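Local coordinates for ATP-dependent 6-phosphofructokinase isozyme 2 (Escherichia coli, PDB 3UMO), which phosphorylates fructose 6-phosphate to fructose 1,6-bisphosphate using ATP and a magnesium cofactor, the first committing step of glycolysis, at residues Phe35-Ala49 against Glu67-Pro79. Sequence-based numbering, arbitrary orientation.
Sequences FEPGGGGINVARAIA and EHLVSLLADENVP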
# COMPACT_ATOMS: atom_id res chain seq x y z
N PHE A 35 24.97 3.13 6.39
CA PHE A 35 25.32 3.93 5.22
C PHE A 35 26.06 3.11 4.18
O PHE A 35 26.86 2.24 4.51
CB PHE A 35 26.15 5.16 5.62
CG PHE A 35 25.44 6.06 6.59
CD1 PHE A 35 24.35 6.81 6.18
CD2 PHE A 35 25.86 6.15 7.91
CE1 PHE A 35 23.68 7.64 7.07
CE2 PHE A 35 25.19 6.98 8.81
CZ PHE A 35 24.10 7.73 8.38
N GLU A 36 25.78 3.39 2.91
CA GLU A 36 26.45 2.69 1.82
C GLU A 36 26.68 3.65 0.66
O GLU A 36 25.95 4.63 0.49
CB GLU A 36 25.63 1.48 1.36
CG GLU A 36 24.43 1.83 0.50
CD GLU A 36 23.39 0.73 0.47
OE1 GLU A 36 23.48 -0.21 1.29
OE2 GLU A 36 22.47 0.81 -0.37
N PRO A 37 27.71 3.37 -0.15
CA PRO A 37 27.98 4.19 -1.34
C PRO A 37 26.86 4.07 -2.36
O PRO A 37 26.33 2.98 -2.60
CB PRO A 37 29.27 3.59 -1.90
CG PRO A 37 29.93 2.94 -0.72
CD PRO A 37 28.79 2.38 0.08
N GLY A 38 26.49 5.19 -2.97
CA GLY A 38 25.46 5.18 -3.98
C GLY A 38 25.94 5.88 -5.23
O GLY A 38 26.85 6.70 -5.17
N GLY A 39 25.33 5.55 -6.36
CA GLY A 39 25.68 6.19 -7.61
C GLY A 39 26.09 5.17 -8.64
O GLY A 39 26.70 4.15 -8.31
N GLY A 40 25.75 5.45 -9.90
CA GLY A 40 25.97 4.51 -10.99
C GLY A 40 27.41 4.07 -11.15
O GLY A 40 27.72 2.89 -10.97
N GLY A 41 28.28 5.01 -11.48
CA GLY A 41 29.69 4.72 -11.68
C GLY A 41 30.35 4.15 -10.44
O GLY A 41 31.20 3.27 -10.53
N ILE A 42 29.94 4.64 -9.27
CA ILE A 42 30.48 4.11 -8.02
C ILE A 42 30.14 2.64 -7.86
O ILE A 42 30.99 1.82 -7.52
CB ILE A 42 30.00 4.94 -6.80
CG1 ILE A 42 30.80 6.24 -6.72
CG2 ILE A 42 30.17 4.14 -5.51
CD1 ILE A 42 30.27 7.21 -5.68
N ASN A 43 28.88 2.28 -8.15
CA ASN A 43 28.46 0.90 -8.04
C ASN A 43 29.09 -0.00 -9.10
O ASN A 43 29.36 -1.17 -8.83
CB ASN A 43 26.94 0.79 -8.02
CG ASN A 43 26.36 1.09 -6.66
OD1 ASN A 43 26.96 0.76 -5.64
ND2 ASN A 43 25.19 1.72 -6.63
N VAL A 44 29.32 0.54 -10.29
CA VAL A 44 30.04 -0.19 -11.32
C VAL A 44 31.44 -0.55 -10.81
O VAL A 44 31.90 -1.69 -10.96
CB VAL A 44 30.13 0.61 -12.64
CG1 VAL A 44 31.10 -0.05 -13.62
CG2 VAL A 44 28.76 0.73 -13.26
N ALA A 45 32.10 0.41 -10.16
CA ALA A 45 33.43 0.18 -9.61
C ALA A 45 33.41 -0.87 -8.49
O ALA A 45 34.32 -1.71 -8.39
CB ALA A 45 34.04 1.48 -9.10
N ARG A 46 32.38 -0.83 -7.66
CA ARG A 46 32.24 -1.82 -6.59
C ARG A 46 31.99 -3.22 -7.15
O ARG A 46 32.58 -4.20 -6.68
CB ARG A 46 31.12 -1.42 -5.62
CG ARG A 46 31.39 -0.10 -4.90
CD ARG A 46 30.19 0.34 -4.07
NE ARG A 46 30.02 -0.48 -2.87
CZ ARG A 46 28.84 -0.94 -2.45
NH1 ARG A 46 27.74 -0.67 -3.13
NH2 ARG A 46 28.77 -1.68 -1.35
N ALA A 47 31.15 -3.31 -8.17
CA ALA A 47 30.87 -4.60 -8.82
C ALA A 47 32.14 -5.17 -9.44
O ALA A 47 32.41 -6.37 -9.37
CB ALA A 47 29.79 -4.45 -9.89
N ILE A 48 32.94 -4.29 -10.04
CA ILE A 48 34.18 -4.72 -10.66
C ILE A 48 35.12 -5.30 -9.61
O ILE A 48 35.75 -6.33 -9.84
CB ILE A 48 34.84 -3.57 -11.45
CG1 ILE A 48 34.10 -3.40 -12.78
CG2 ILE A 48 36.32 -3.84 -11.66
CD1 ILE A 48 34.48 -2.13 -13.56
N ALA A 49 35.18 -4.66 -8.44
CA ALA A 49 35.97 -5.19 -7.33
C ALA A 49 35.49 -6.59 -6.92
O ALA A 49 36.31 -7.49 -6.72
CB ALA A 49 35.93 -4.24 -6.15
N GLU A 67 32.64 12.90 2.89
CA GLU A 67 33.78 12.29 3.56
C GLU A 67 33.49 10.84 3.90
O GLU A 67 34.35 9.97 3.77
CB GLU A 67 34.13 13.05 4.85
CG GLU A 67 34.74 14.43 4.65
CD GLU A 67 35.13 15.08 5.97
OE1 GLU A 67 34.68 16.22 6.22
OE2 GLU A 67 35.88 14.46 6.74
N HIS A 68 32.26 10.58 4.35
CA HIS A 68 31.88 9.23 4.74
C HIS A 68 31.80 8.32 3.53
O HIS A 68 32.19 7.16 3.58
CB HIS A 68 30.55 9.23 5.51
CG HIS A 68 30.33 7.98 6.30
ND1 HIS A 68 31.25 7.49 7.19
CD2 HIS A 68 29.29 7.11 6.32
CE1 HIS A 68 30.79 6.38 7.73
NE2 HIS A 68 29.60 6.12 7.22
N LEU A 69 31.27 8.87 2.43
CA LEU A 69 31.23 8.14 1.16
C LEU A 69 32.63 7.69 0.74
O LEU A 69 32.85 6.53 0.38
CB LEU A 69 30.61 9.03 0.07
CG LEU A 69 30.63 8.49 -1.37
CD1 LEU A 69 29.85 7.19 -1.45
CD2 LEU A 69 30.05 9.51 -2.34
N VAL A 70 33.58 8.62 0.81
CA VAL A 70 34.97 8.33 0.47
C VAL A 70 35.55 7.27 1.40
O VAL A 70 36.27 6.36 0.96
CB VAL A 70 35.83 9.61 0.53
CG1 VAL A 70 37.31 9.29 0.38
CG2 VAL A 70 35.38 10.58 -0.57
N SER A 71 35.23 7.38 2.68
CA SER A 71 35.73 6.43 3.68
C SER A 71 35.18 5.02 3.48
O SER A 71 35.89 4.03 3.69
CB SER A 71 35.39 6.93 5.09
OG SER A 71 35.68 5.94 6.06
N LEU A 72 33.91 4.93 3.08
CA LEU A 72 33.28 3.64 2.84
C LEU A 72 33.96 2.93 1.68
O LEU A 72 34.17 1.72 1.72
CB LEU A 72 31.79 3.80 2.56
CG LEU A 72 30.92 4.13 3.78
CD1 LEU A 72 29.49 4.39 3.35
CD2 LEU A 72 30.99 3.00 4.81
N LEU A 73 34.29 3.69 0.64
CA LEU A 73 34.94 3.12 -0.54
C LEU A 73 36.36 2.68 -0.22
O LEU A 73 36.84 1.67 -0.75
CB LEU A 73 34.91 4.10 -1.72
CG LEU A 73 33.50 4.29 -2.28
CD1 LEU A 73 33.45 5.46 -3.26
CD2 LEU A 73 33.03 3.01 -2.95
N ALA A 74 37.04 3.43 0.65
CA ALA A 74 38.38 3.08 1.08
C ALA A 74 38.34 1.74 1.82
O ALA A 74 39.21 0.89 1.61
CB ALA A 74 38.95 4.16 1.98
N ASP A 75 37.33 1.57 2.67
CA ASP A 75 37.16 0.33 3.42
C ASP A 75 36.85 -0.85 2.50
O ASP A 75 37.12 -2.00 2.84
CB ASP A 75 36.06 0.50 4.48
CG ASP A 75 36.46 1.46 5.60
OD1 ASP A 75 37.66 1.78 5.71
OD2 ASP A 75 35.56 1.88 6.36
N GLU A 76 36.28 -0.55 1.34
CA GLU A 76 35.95 -1.58 0.36
C GLU A 76 37.09 -1.76 -0.64
O GLU A 76 36.97 -2.55 -1.58
CB GLU A 76 34.65 -1.25 -0.37
CG GLU A 76 33.44 -1.26 0.55
CD GLU A 76 32.14 -1.03 -0.18
OE1 GLU A 76 32.18 -0.75 -1.40
OE2 GLU A 76 31.07 -1.15 0.46
N ASN A 77 38.17 -1.03 -0.43
CA ASN A 77 39.35 -1.08 -1.29
C ASN A 77 39.07 -0.71 -2.75
O ASN A 77 39.69 -1.24 -3.67
CB ASN A 77 40.05 -2.44 -1.19
CG ASN A 77 40.70 -2.66 0.16
OD1 ASN A 77 41.36 -1.77 0.70
ND2 ASN A 77 40.50 -3.85 0.72
N VAL A 78 38.13 0.21 -2.94
CA VAL A 78 37.85 0.77 -4.25
C VAL A 78 38.62 2.08 -4.38
O VAL A 78 38.38 3.02 -3.62
CB VAL A 78 36.35 1.04 -4.43
CG1 VAL A 78 36.07 1.71 -5.78
CG2 VAL A 78 35.55 -0.25 -4.28
N PRO A 79 39.57 2.15 -5.33
CA PRO A 79 40.33 3.38 -5.51
C PRO A 79 39.43 4.51 -6.00
O PRO A 79 38.51 4.26 -6.78
CB PRO A 79 41.36 3.01 -6.59
CG PRO A 79 40.78 1.84 -7.29
CD PRO A 79 39.99 1.09 -6.26
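Arg46 of helix 40-49 grips Glu76, just past the C-terminal end of helix 67-75, where two helices of the ribokinase fold run nearly parallel, 12.0 Å apart at closest between segment axes, with Ile42, Leu69, Leu73 and Pro37 packed between them. Gly39, at the N-cap, and Gly40 to Asn43 in the first turn of helix 40-49 belong to the substrate-binding site; of these, Ile42 joins the contact. From its CB, Arg46 sends CG and CD across Leu73 CD2, with CG at 4.0 Å. A bend at chi3 (73°) then turns the guanidinium side-on to the carboxylate. Its NE meets Glu76 OE1 at 2.6 Å, almost straight and on the syn lone pair. NH2 reaches Glu76 OE2 at 3.0 Å, tilted from the guanidinium plane. The two flat groups are nearly coplanar. At the far edge, NH1 donates in plane to Asn43 OD1; the three hydrogen bonds probably hold the guanidinium in its orientation, with Pro37 CD over the centre of one face. A methionine in place of Arg46 would probably leave the Glu76 carboxylate without its charged mate and Asn43 OD1 without this donor. The same Pro37 ring packs on Leu72 CB and Leu73 CD2, the latter 3.8 Å from Pro37 CG. Strand 35-38 runs at right angles to helix 67-75 here, and Ile42 CD1 and Leu69 CD2 meet tip to tip. After the Schellman turn at Asn77, Val78 CG1 packs on Ala45 CB. Toward the strand's start, Phe35 and His68 set their ring planes at 88°; Trp88 of the second subunit also meets the Phe35 ring. The His68 edge faces Phe35 CB, with CD2 3.8 Å from that carbon.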